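Local coordinates for endoglucanase (Ruminococcus champanellensis, PDB 6WQV), which hydrolyses cellulose as a glycoside hydrolase family 5 endoglucanase of broad specificity, probably cutting xylan and related plant polysaccharides as well, at residues I126-K132 / V184-Y188; C217-V222 / E272-F277; P8-D13 / N202-R206; V193-R197 / D230-L236. All blocks are in the same frame, centred on the assembly; numbering follows the deposited sequence.

Starting at the N terminus, 8-13 is the first segment to be used, and interaction 3 closes only at 202-206, after four barrel strands have gone by. Within that long span, interaction 1 joins the start of helix 129-149 to helix 179-197. The end of the same helix opens interaction 4, which crosses interaction 3 and closes at 230-236, the loop entering strand 236-241. Interaction 2 begins at 217-222, so it crosses interaction 4 in turn, and it closes on helix 263-278. Interactions 3 and 4 touch, through the Asp-13 to Lys-235 salt bridge among others, whereas interactions 1 and 2 stand apart, with nearest atoms about 7 Å from each other.

Interaction 1. Residues I126-K132 / V184-Y188; sequences IPTNAQK and VINSY
The phenol of Tyr-188 donates to the backbone carbonyl of Ile-126, with OH to O at 2.6 Å. The oxygen lies at the edge of the ring, in its plane, but the hydroxyl reaches the carbonyl from above its own plane, 37° out of it. That carbonyl also takes a weak bond from Thr-128 N, closing an inverse gamma turn centred on Pro-127. The turn presses the proline against the helix: its CB meets Ile-185 CG1 at 3.8 Å, and its CA lies 3.8 Å from Val-184 CG1. With CG1 anti to the backbone N (chi1 172°), Val-184 spreads both methyls over the loop, CG2 coming within 3.4 Å of Asn-129 OD1.

Helices 129-149 and 179-197 are the ones that follow the third and fourth strands of the TIM barrel, and this is where the first begins. Thr-128 is its N-cap, OG1 accepting from Gln-131 N at 3.2 Å, while Asn-129 N is bound by Glu-180 of the partner helix. The extended chain of Lys-132 runs past Ser-187, CE to OG 3.4 Å, the serine hydroxyl being paired with Asn-136. Chemically, the buried tyrosine hydroxyl has its proton engaged by a carbonyl that the tight turn uses only weakly, so this short bond anchors the loop just ahead of helix 129-149, and the Asn-129 to Glu-180 bond adds a second polar tie beside the apolar contacts of Pro-127.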
loop_
_atom_site.group_PDB
_atom_site.type_symbol
_atom_site.label_atom_id
_atom_site.label_comp_id
_atom_site.label_asym_id
_atom_site.label_seq_id
_atom_site.Cartn_x
_atom_site.Cartn_y
_atom_site.Cartn_z
ATOM N N ILE A 126 15.373 -5.735 6.761
ATOM C CA ILE A 126 15.366 -6.289 8.112
ATOM C C ILE A 126 15.574 -5.164 9.128
ATOM O O ILE A 126 16.625 -4.507 9.107
ATOM C CB ILE A 126 16.461 -7.356 8.252
ATOM C CG1 ILE A 126 16.190 -8.515 7.288
ATOM C CG2 ILE A 126 16.588 -7.835 9.696
ATOM C CD1 ILE A 126 17.418 -9.373 7.026
ATOM N N PRO A 127 14.634 -4.947 10.064
ATOM C CA PRO A 127 14.783 -3.817 11.013
ATOM C C PRO A 127 15.530 -4.186 12.293
ATOM O O PRO A 127 14.958 -4.344 13.382
ATOM C CB PRO A 127 13.334 -3.429 11.299
ATOM C CG PRO A 127 12.600 -4.763 11.234
ATOM C CD PRO A 127 13.297 -5.573 10.157
ATOM N N THR A 128 16.845 -4.323 12.164
ATOM C CA THR A 128 17.729 -4.568 13.293
ATOM C C THR A 128 18.934 -3.647 13.167
ATOM O O THR A 128 19.298 -3.214 12.067
ATOM C CB THR A 128 18.244 -6.014 13.337
ATOM O OG1 THR A 128 19.050 -6.269 12.178
ATOM C CG2 THR A 128 17.090 -7.006 13.398
ATOM N N ASN A 129 19.568 -3.363 14.306
ATOM C CA ASN A 129 20.779 -2.553 14.273
ATOM C C ASN A 129 21.861 -3.215 13.433
ATOM O O ASN A 129 22.650 -2.533 12.769
ATOM C CB ASN A 129 21.308 -2.335 15.690
ATOM C CG ASN A 129 20.480 -1.344 16.471
ATOM O OD1 ASN A 129 19.780 -0.516 15.895
ATOM N ND2 ASN A 129 20.557 -1.426 17.794
ATOM N N ALA A 130 21.923 -4.549 13.460
ATOM C CA ALA A 130 22.973 -5.250 12.733
ATOM C C ALA A 130 22.820 -5.085 11.224
ATOM O O ALA A 130 23.823 -5.096 10.502
ATOM C CB ALA A 130 22.963 -6.734 13.103
ATOM N N GLN A 131 21.590 -4.936 10.730
ATOM C CA GLN A 131 21.345 -4.791 9.299
ATOM C C GLN A 131 21.173 -3.344 8.859
ATOM O O GLN A 131 21.183 -3.076 7.653
ATOM C CB GLN A 131 20.110 -5.604 8.896
ATOM C CG GLN A 131 20.333 -7.104 8.970
ATOM C CD GLN A 131 21.322 -7.583 7.920
ATOM O OE1 GLN A 131 21.326 -7.093 6.792
ATOM N NE2 GLN A 131 22.173 -8.532 8.292
ATOM N N LYS A 132 21.068 -2.412 9.806
ATOM C CA LYS A 132 20.618 -1.053 9.508
ATOM C C LYS A 132 21.431 -0.372 8.414
ATOM O O LYS A 132 20.860 0.197 7.476
ATOM C CB LYS A 132 20.683 -0.241 10.799
ATOM C CG LYS A 132 20.263 1.201 10.681
ATOM C CD LYS A 132 20.457 1.872 12.029
ATOM C CE LYS A 132 20.177 3.362 11.978
ATOM N NZ LYS A 132 20.363 3.996 13.320
ATOM N N VAL A 184 14.697 1.359 14.281
ATOM C CA VAL A 184 15.376 1.237 12.994
ATOM C C VAL A 184 14.457 1.627 11.838
ATOM O O VAL A 184 14.900 2.243 10.861
ATOM C CB VAL A 184 15.946 -0.187 12.845
ATOM C CG1 VAL A 184 16.493 -0.402 11.451
ATOM C CG2 VAL A 184 17.056 -0.424 13.870
ATOM N N ILE A 185 13.165 1.289 11.930
ATOM C CA ILE A 185 12.219 1.654 10.872
ATOM C C ILE A 185 12.131 3.168 10.700
ATOM O O ILE A 185 11.998 3.661 9.569
ATOM C CB ILE A 185 10.855 0.968 11.131
ATOM C CG1 ILE A 185 10.987 -0.530 10.816
ATOM C CG2 ILE A 185 9.747 1.643 10.335
ATOM C CD1 ILE A 185 9.882 -1.384 11.380
ATOM N N ASN A 186 12.246 3.933 11.794
ATOM C CA ASN A 186 12.273 5.385 11.651
ATOM C C ASN A 186 13.456 5.830 10.793
ATOM O O ASN A 186 13.342 6.776 10.008
ATOM C CB ASN A 186 12.308 6.073 13.013
ATOM C CG ASN A 186 11.031 5.878 13.802
ATOM O OD1 ASN A 186 9.943 5.751 13.232
ATOM N ND2 ASN A 186 11.153 5.855 15.123
ATOM N N SER A 187 14.612 5.178 10.955
ATOM C CA SER A 187 15.766 5.488 10.115
ATOM C C SER A 187 15.486 5.173 8.651
ATOM O O SER A 187 15.837 5.955 7.759
ATOM C CB SER A 187 16.981 4.695 10.601
ATOM O OG SER A 187 18.125 4.941 9.803
ATOM N N TYR A 188 14.864 4.022 8.387
ATOM C CA TYR A 188 14.572 3.635 7.009
ATOM C C TYR A 188 13.612 4.621 6.348
ATOM O O TYR A 188 13.807 4.999 5.185
ATOM C CB TYR A 188 13.985 2.221 6.976
ATOM C CG TYR A 188 14.910 1.093 7.421
ATOM C CD1 TYR A 188 16.283 1.276 7.552
ATOM C CD2 TYR A 188 14.395 -0.167 7.708
ATOM C CE1 TYR A 188 17.117 0.228 7.958
ATOM C CE2 TYR A 188 15.221 -1.219 8.105
ATOM C CZ TYR A 188 16.578 -1.014 8.228
ATOM O OH TYR A 188 17.411 -2.033 8.633
#

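Interaction 2. Residues C217-V222 / E272-F277; sequences CSSTTV and EIYNSF
A capping box opens helix 219-223 and sets Cys-217, just ahead of it, and Val-222, one turn in, against helix 263-278. In the box Ser-218 OG accepts from Thr-221 N at 3.3 Å, and Thr-221 OG1 accepts from Ser-218 N at 3.1 Å. Across the contact the packing is all van der Waals. The SG of Cys-217, anti to the backbone N (chi1 -177°), reaches out over the partner helix, 4.0 Å from Ile-273 CG1 and 3.7 Å from Ser-276 OG.

These two helices follow the fifth and sixth strands of the TIM barrel, and what lies beneath them is the sixth strand itself: Cys-217, Ile-273 and Phe-277 all touch Ile-240 of strand 236-241. Ile-273 and Phe-277 also reach Val-284 on the next strand, so the contact bridges neighbouring helices over the barrel wall.

Val-222 takes the other half of the interface. Its CG2 comes within 3.8 Å of Phe-277 CZ, the two side chains approaching from opposite directions, while CG1 rests against Ser-276 CB at 3.9 Å. The serine hydroxyl between the cysteine and the valine is turned back into its own helix, donating to Glu-272 O at 2.8 Å. Ser-276 N binds the same carbonyl from the opposite face of its plane, so one oxygen holds both the backbone and the side chain of Ser-276.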
loop_
_atom_site.group_PDB
_atom_site.type_symbol
_atom_site.label_atom_id
_atom_site.label_comp_id
_atom_site.label_asym_id
_atom_site.label_seq_id
_atom_site.Cartn_x
_atom_site.Cartn_y
_atom_site.Cartn_z
ATOM N N CYS A 217 -1.441 0.171 13.454
ATOM C CA CYS A 217 -1.772 1.212 14.415
ATOM C C CYS A 217 -2.080 0.529 15.737
ATOM O O CYS A 217 -3.102 -0.154 15.873
ATOM C CB CYS A 217 -2.971 2.031 13.940
ATOM S SG CYS A 217 -3.372 3.384 15.061
ATOM N N SER A 218 -1.175 0.694 16.694
ATOM C CA SER A 218 -1.366 0.291 18.075
ATOM C C SER A 218 -0.579 1.291 18.912
ATOM O O SER A 218 0.257 2.034 18.389
ATOM C CB SER A 218 -0.836 -1.117 18.332
ATOM O OG SER A 218 0.578 -1.133 18.241
ATOM N N SER A 219 -0.835 1.296 20.223
ATOM C CA SER A 219 -0.088 2.181 21.111
ATOM C C SER A 219 1.410 1.964 20.955
ATOM O O SER A 219 2.192 2.924 20.904
ATOM C CB SER A 219 -0.507 1.923 22.557
ATOM O OG SER A 219 -1.897 2.139 22.711
ATOM N N THR A 220 1.824 0.703 20.847
ATOM C CA THR A 220 3.242 0.381 20.773
ATOM C C THR A 220 3.881 0.961 19.515
ATOM O O THR A 220 4.951 1.576 19.580
ATOM C CB THR A 220 3.410 -1.136 20.820
ATOM O OG1 THR A 220 2.888 -1.632 22.062
ATOM C CG2 THR A 220 4.867 -1.514 20.684
ATOM N N THR A 221 3.237 0.782 18.361
ATOM C CA THR A 221 3.850 1.224 17.116
ATOM C C THR A 221 3.709 2.728 16.917
ATOM O O THR A 221 4.564 3.342 16.272
ATOM C CB THR A 221 3.231 0.499 15.920
ATOM O OG1 THR A 221 1.839 0.831 15.834
ATOM C CG2 THR A 221 3.390 -1.004 16.044
ATOM N N VAL A 222 2.642 3.332 17.445
ATOM C CA VAL A 222 2.450 4.774 17.300
ATOM C C VAL A 222 3.406 5.538 18.213
ATOM O O VAL A 222 4.036 6.517 17.794
ATOM C CB VAL A 222 0.982 5.146 17.573
ATOM C CG1 VAL A 222 0.811 6.654 17.673
ATOM C CG2 VAL A 222 0.082 4.592 16.480
ATOM N N GLU A 272 -9.117 5.179 16.550
ATOM C CA GLU A 272 -7.739 5.134 17.036
ATOM C C GLU A 272 -6.763 5.611 15.965
ATOM O O GLU A 272 -5.769 6.281 16.278
ATOM C CB GLU A 272 -7.378 3.716 17.478
ATOM C CG GLU A 272 -7.988 3.300 18.796
ATOM C CD GLU A 272 -7.491 4.135 19.952
ATOM O OE1 GLU A 272 -6.304 3.998 20.315
ATOM O OE2 GLU A 272 -8.283 4.939 20.488
ATOM N N ILE A 273 -7.008 5.251 14.706
ATOM C CA ILE A 273 -6.181 5.766 13.616
ATOM C C ILE A 273 -6.297 7.282 13.541
ATOM O O ILE A 273 -5.295 7.996 13.405
ATOM C CB ILE A 273 -6.563 5.090 12.286
ATOM C CG1 ILE A 273 -6.356 3.576 12.396
ATOM C CG2 ILE A 273 -5.761 5.680 11.136
ATOM C CD1 ILE A 273 -6.917 2.763 11.240
ATOM N N TYR A 274 -7.526 7.798 13.606
ATOM C CA TYR A 274 -7.729 9.239 13.595
ATOM C C TYR A 274 -7.003 9.906 14.756
ATOM O O TYR A 274 -6.285 10.898 14.572
ATOM C CB TYR A 274 -9.228 9.527 13.665
ATOM C CG TYR A 274 -9.563 10.984 13.807
ATOM C CD1 TYR A 274 -9.327 11.869 12.767
ATOM C CD2 TYR A 274 -10.119 11.479 14.977
ATOM C CE1 TYR A 274 -9.634 13.210 12.891
ATOM C CE2 TYR A 274 -10.434 12.811 15.109
ATOM C CZ TYR A 274 -10.185 13.674 14.068
ATOM O OH TYR A 274 -10.497 15.007 14.207
ATOM N N ASN A 275 -7.186 9.376 15.966
ATOM C CA ASN A 275 -6.608 10.013 17.141
ATOM C C ASN A 275 -5.087 9.961 17.118
ATOM O O ASN A 275 -4.437 10.882 17.617
ATOM C CB ASN A 275 -7.110 9.339 18.414
ATOM C CG ASN A 275 -8.533 9.706 18.752
ATOM O OD1 ASN A 275 -9.058 10.715 18.282
ATOM N ND2 ASN A 275 -9.168 8.890 19.588
ATOM N N SER A 276 -4.512 8.891 16.562
ATOM C CA SER A 276 -3.060 8.726 16.556
ATOM C C SER A 276 -2.382 9.663 15.561
ATOM O O SER A 276 -1.251 10.107 15.807
ATOM C CB SER A 276 -2.716 7.272 16.214
ATOM O OG SER A 276 -3.164 6.374 17.216
ATOM N N PHE A 277 -3.053 9.979 14.452
ATOM C CA PHE A 277 -2.430 10.701 13.344
ATOM C C PHE A 277 -3.229 11.930 12.919
ATOM O O PHE A 277 -2.802 13.057 13.180
ATOM C CB PHE A 277 -2.193 9.736 12.181
ATOM C CG PHE A 277 -1.244 8.620 12.526
ATOM C CD1 PHE A 277 0.092 8.882 12.740
ATOM C CD2 PHE A 277 -1.700 7.321 12.676
ATOM C CE1 PHE A 277 0.969 7.870 13.074
ATOM C CE2 PHE A 277 -0.829 6.302 13.009
ATOM C CZ PHE A 277 0.513 6.579 13.211
#

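Interaction 3. Residues P8-D13 / N202-R206; sequences PTQMRD and NNAIR
Fully extended from CA to CE (chi1 -176°, the later torsions likewise near 180°), Met-11 runs straight out to meet Asn-202 and Ile-205. Ile-205 answers with CG1 held between its backbone N and carbonyl carbon (chi1 56°), which lays that branch alongside the thioether, CG1 to Met-11 CE 3.8 Å. The Met-11 and Asn-202 side chains run past each other in opposite directions, SD to CB 3.4 Å, and the terminal methyl of the methionine stops 3.6 Å from Ile-205 O.

Running back along the methionine, the Asn-202 amide reaches the backbone of Thr-9. Its ND2 donates to Thr-9 O at 2.9 Å with an N-H to O angle of 159°, and the bond lies in both the carbonyl plane and the amide plane. A water binds the other end of the amide, OD1, at 2.9 Å and makes a weak bond to Thr-9 O as well.

All this happens at the end of the TIM barrel where its strands begin: the loop 202-206 leads into strand 208-211, and the N-terminal arm 8-13 runs ahead of helix 16-22. Arg-206 turns inward from the loop, gripping Asn-203 OD1 side-on with NE and NH2 while NH1 bonds to Asp-154 O and Leu-157 O.

At the far end of the arm a second water donates to Arg-12 O (2.6 Å) and Ile-205 O (3.2 Å). Asp-13 crosses Ile-205 at about a right angle, CG to CD1 4.0 Å, and its OD1 goes on to a salt bridge with Lys-235.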
loop_
_atom_site.group_PDB
_atom_site.type_symbol
_atom_site.label_atom_id
_atom_site.label_comp_id
_atom_site.label_asym_id
_atom_site.label_seq_id
_atom_site.Cartn_x
_atom_site.Cartn_y
_atom_site.Cartn_z
ATOM N N PRO A 8 9.464 17.762 -17.204
ATOM C CA PRO A 8 8.534 17.549 -16.086
ATOM C C PRO A 8 7.105 17.903 -16.472
ATOM O O PRO A 8 6.849 18.922 -17.117
ATOM C CB PRO A 8 9.070 18.484 -14.994
ATOM C CG PRO A 8 9.729 19.617 -15.770
ATOM C CD PRO A 8 10.260 18.998 -17.055
ATOM N N THR A 9 6.174 17.033 -16.090
ATOM C CA THR A 9 4.760 17.355 -16.225
ATOM C C THR A 9 4.412 18.466 -15.244
ATOM O O THR A 9 4.822 18.437 -14.079
ATOM C CB THR A 9 3.909 16.120 -15.917
ATOM O OG1 THR A 9 4.290 15.040 -16.780
ATOM C CG2 THR A 9 2.423 16.420 -16.112
ATOM N N GLN A 10 3.669 19.464 -15.720
ATOM C CA GLN A 10 3.292 20.568 -14.849
ATOM C C GLN A 10 2.577 20.020 -13.624
ATOM O O GLN A 10 1.694 19.162 -13.734
ATOM C CB GLN A 10 2.387 21.558 -15.571
ATOM C CG GLN A 10 2.008 22.755 -14.698
ATOM C CD GLN A 10 3.210 23.412 -14.032
ATOM O OE1 GLN A 10 3.310 23.451 -12.805
ATOM N NE2 GLN A 10 4.126 23.934 -14.840
ATOM N N MET A 11 2.955 20.520 -12.451
ATOM C CA MET A 11 2.550 19.912 -11.198
ATOM C C MET A 11 1.951 20.949 -10.267
ATOM O O MET A 11 2.518 22.030 -10.080
ATOM C CB MET A 11 3.755 19.271 -10.521
ATOM C CG MET A 11 3.421 18.540 -9.263
ATOM S SD MET A 11 4.931 17.781 -8.672
ATOM C CE MET A 11 4.341 17.055 -7.152
ATOM N N ARG A 12 0.814 20.600 -9.670
ATOM C CA ARG A 12 0.218 21.429 -8.636
ATOM C C ARG A 12 0.963 21.174 -7.334
ATOM O O ARG A 12 1.298 20.032 -7.015
ATOM C CB ARG A 12 -1.251 21.060 -8.445
ATOM C CG ARG A 12 -2.150 21.401 -9.625
ATOM C CD ARG A 12 -3.613 21.076 -9.305
ATOM N NE ARG A 12 -3.811 19.634 -9.185
ATOM C CZ ARG A 12 -4.762 19.046 -8.465
ATOM N NH1 ARG A 12 -5.629 19.769 -7.767
ATOM N NH2 ARG A 12 -4.833 17.724 -8.439
ATOM N N ASP A 13 1.229 22.242 -6.600
ATOM C CA ASP A 13 1.894 22.171 -5.304
ATOM C C ASP A 13 0.786 22.159 -4.261
ATOM O O ASP A 13 0.267 23.213 -3.880
ATOM C CB ASP A 13 2.804 23.377 -5.134
ATOM C CG ASP A 13 3.695 23.271 -3.920
ATOM O OD1 ASP A 13 3.563 22.303 -3.141
ATOM O OD2 ASP A 13 4.534 24.177 -3.759
ATOM N N ASN A 202 10.041 17.700 -9.741
ATOM C CA ASN A 202 8.731 17.426 -9.162
ATOM C C ASN A 202 8.850 16.581 -7.899
ATOM O O ASN A 202 7.969 16.634 -7.030
ATOM C CB ASN A 202 7.832 16.714 -10.180
ATOM C CG ASN A 202 7.314 17.640 -11.277
ATOM O OD1 ASN A 202 7.623 18.834 -11.320
ATOM N ND2 ASN A 202 6.514 17.076 -12.184
ATOM N N ASN A 203 9.922 15.792 -7.773
ATOM C CA ASN A 203 10.104 14.999 -6.568
ATOM C C ASN A 203 10.390 15.854 -5.340
ATOM O O ASN A 203 10.270 15.353 -4.216
ATOM C CB ASN A 203 11.221 13.967 -6.733
ATOM C CG ASN A 203 10.847 12.838 -7.670
ATOM O OD1 ASN A 203 9.663 12.574 -7.936
ATOM N ND2 ASN A 203 11.856 12.147 -8.169
ATOM N N ALA A 204 10.764 17.119 -5.522
ATOM C CA ALA A 204 10.947 18.012 -4.389
ATOM C C ALA A 204 9.645 18.316 -3.672
ATOM O O ALA A 204 9.677 18.627 -2.475
ATOM C CB ALA A 204 11.581 19.323 -4.857
ATOM N N ILE A 205 8.504 18.215 -4.362
ATOM C CA ILE A 205 7.222 18.581 -3.765
ATOM C C ILE A 205 6.184 17.471 -3.900
ATOM O O ILE A 205 4.993 17.692 -3.650
ATOM C CB ILE A 205 6.685 19.904 -4.347
ATOM C CG1 ILE A 205 6.582 19.831 -5.876
ATOM C CG2 ILE A 205 7.558 21.073 -3.935
ATOM C CD1 ILE A 205 5.699 20.902 -6.498
ATOM N N ARG A 206 6.622 16.279 -4.278
ATOM C CA ARG A 206 5.727 15.127 -4.325
ATOM C C ARG A 206 5.310 14.703 -2.918
ATOM O O ARG A 206 6.110 14.723 -1.982
ATOM C CB ARG A 206 6.444 13.961 -5.007
ATOM C CG ARG A 206 5.557 12.756 -5.318
ATOM C CD ARG A 206 6.281 11.680 -6.140
ATOM N NE ARG A 206 6.974 12.276 -7.278
ATOM C CZ ARG A 206 6.380 12.744 -8.376
ATOM N NH1 ARG A 206 5.065 12.672 -8.518
ATOM N NH2 ARG A 206 7.117 13.293 -9.336
HETATM O O HOH W 1 6.179 21.055 -12.405
HETATM O O HOH W 2 2.251 18.765 -4.928
#

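Interaction 4. Residues V193-R197 / D230-L236; sequences VNTVR and DTVANKL
The final turn of helix 179-197 passes the loop 230-236 with Val-193 CA 6.9 Å from Asp-230 CA and Arg-197 CA 7.3 Å from Thr-231 CA. In the TIM barrel this helix follows the fourth strand, and the loop feeds the sixth, strand 236-241.

Between them sits a side-on salt bridge. The Arg-197 chain bends at chi2 (-56°) to bring its guanidinium edge to the carboxylate of Asp-230, NE to OD1 and NH2 to OD2, both 2.8 Å. Each oxygen uses its syn lone pair, each bond is almost straight, and the two planes are only 9° apart. On its anti side, 30° out of the carboxylate plane, OD1 takes a further bond from Thr-231 N at 2.8 Å, which helps fix how the carboxylate is turned. Val-232 CG1 lies over one guanidinium face, 3.6 Å above the plane and offset toward the rim. The remaining nitrogen, NH1, bonds to Asn-203 O and Arg-206 O, so this buried arginine ties the helix to two loops at once. One turn back, Val-193 sits beneath the pair with CG1 3.6 Å from Asp-230 OD1, and its CG2 packs 4.1 Å from Leu-236 CD2.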
loop_
_atom_site.group_PDB
_atom_site.type_symbol
_atom_site.label_atom_id
_atom_site.label_comp_id
_atom_site.label_asym_id
_atom_site.label_seq_id
_atom_site.Cartn_x
_atom_site.Cartn_y
_atom_site.Cartn_z
ATOM N N VAL A 193 12.805 9.342 2.510
ATOM C CA VAL A 193 12.434 10.727 2.228
ATOM C C VAL A 193 13.639 11.499 1.699
ATOM O O VAL A 193 13.553 12.198 0.684
ATOM C CB VAL A 193 11.818 11.382 3.474
ATOM C CG1 VAL A 193 11.635 12.870 3.267
ATOM C CG2 VAL A 193 10.490 10.724 3.812
ATOM N N ASN A 194 14.786 11.364 2.370
ATOM C CA ASN A 194 15.979 12.081 1.916
ATOM C C ASN A 194 16.349 11.685 0.494
ATOM O O ASN A 194 16.759 12.534 -0.311
ATOM C CB ASN A 194 17.162 11.790 2.842
ATOM C CG ASN A 194 16.987 12.368 4.236
ATOM O OD1 ASN A 194 16.186 13.273 4.458
ATOM N ND2 ASN A 194 17.750 11.838 5.186
ATOM N N THR A 195 16.243 10.389 0.174
ATOM C CA THR A 195 16.647 9.888 -1.137
ATOM C C THR A 195 15.778 10.480 -2.238
ATOM O O THR A 195 16.279 10.864 -3.303
ATOM C CB THR A 195 16.560 8.359 -1.130
ATOM O OG1 THR A 195 17.514 7.819 -0.200
ATOM C CG2 THR A 195 16.793 7.759 -2.527
ATOM N N VAL A 196 14.471 10.581 -1.995
ATOM C CA VAL A 196 13.582 11.142 -3.000
ATOM C C VAL A 196 13.833 12.635 -3.171
ATOM O O VAL A 196 13.925 13.135 -4.299
ATOM C CB VAL A 196 12.120 10.836 -2.626
ATOM C CG1 VAL A 196 11.175 11.616 -3.528
ATOM C CG2 VAL A 196 11.836 9.341 -2.701
ATOM N N ARG A 197 13.968 13.376 -2.063
ATOM C CA ARG A 197 14.112 14.826 -2.175
ATOM C C ARG A 197 15.412 15.207 -2.876
ATOM O O ARG A 197 15.486 16.265 -3.515
ATOM C CB ARG A 197 14.030 15.487 -0.798
ATOM C CG ARG A 197 12.739 15.242 -0.037
ATOM C CD ARG A 197 11.509 15.659 -0.846
ATOM N NE ARG A 197 10.315 15.583 -0.011
ATOM C CZ ARG A 197 9.092 15.350 -0.466
ATOM N NH1 ARG A 197 8.877 15.165 -1.770
ATOM N NH2 ARG A 197 8.081 15.300 0.392
ATOM N N ASP A 230 11.426 16.568 6.803
ATOM C CA ASP A 230 11.299 16.796 5.372
ATOM C C ASP A 230 11.902 18.147 5.015
ATOM O O ASP A 230 12.130 19.005 5.872
ATOM C CB ASP A 230 9.819 16.714 4.934
ATOM C CG ASP A 230 9.634 16.272 3.476
ATOM O OD1 ASP A 230 10.611 16.238 2.692
ATOM O OD2 ASP A 230 8.482 15.950 3.110
ATOM N N THR A 231 12.202 18.307 3.732
ATOM C CA THR A 231 12.739 19.540 3.186
ATOM C C THR A 231 11.647 20.520 2.789
ATOM O O THR A 231 11.950 21.667 2.440
ATOM C CB THR A 231 13.548 19.191 1.941
ATOM O OG1 THR A 231 12.729 18.406 1.072
ATOM C CG2 THR A 231 14.775 18.375 2.301
ATOM N N VAL A 232 10.394 20.084 2.827
ATOM C CA VAL A 232 9.240 20.876 2.438
ATOM C C VAL A 232 8.119 20.520 3.401
ATOM O O VAL A 232 8.076 19.413 3.947
ATOM C CB VAL A 232 8.847 20.594 0.972
ATOM C CG1 VAL A 232 8.728 19.102 0.734
ATOM C CG2 VAL A 232 7.557 21.307 0.609
ATOM N N ALA A 233 7.219 21.469 3.624
ATOM C CA ALA A 233 6.192 21.292 4.636
ATOM C C ALA A 233 5.001 20.507 4.104
ATOM O O ALA A 233 4.614 20.642 2.940
ATOM C CB ALA A 233 5.715 22.652 5.141
ATOM N N ASN A 234 4.439 19.665 4.970
ATOM C CA ASN A 234 3.097 19.107 4.782
ATOM C C ASN A 234 2.982 18.228 3.542
ATOM O O ASN A 234 2.002 18.308 2.800
ATOM C CB ASN A 234 2.062 20.229 4.744
ATOM C CG ASN A 234 1.988 20.985 6.044
ATOM O OD1 ASN A 234 1.852 20.383 7.102
ATOM N ND2 ASN A 234 2.106 22.310 5.977
ATOM N N LYS A 235 3.961 17.345 3.335
ATOM C CA LYS A 235 3.947 16.456 2.179
ATOM C C LYS A 235 3.988 14.973 2.541
ATOM O O LYS A 235 4.081 14.138 1.632
ATOM C CB LYS A 235 5.118 16.777 1.236
ATOM C CG LYS A 235 5.100 18.163 0.620
ATOM C CD LYS A 235 4.037 18.318 -0.458
ATOM C CE LYS A 235 4.195 19.647 -1.178
ATOM N NZ LYS A 235 3.370 19.695 -2.414
ATOM N N LEU A 236 3.918 14.616 3.819
ATOM C CA LEU A 236 4.057 13.232 4.249
ATOM C C LEU A 236 2.742 12.679 4.784
ATOM O O LEU A 236 2.000 13.369 5.491
ATOM C CB LEU A 236 5.140 13.089 5.323
ATOM C CG LEU A 236 6.533 13.558 4.906
ATOM C CD1 LEU A 236 7.535 13.327 6.045
ATOM C CD2 LEU A 236 7.016 12.880 3.643
#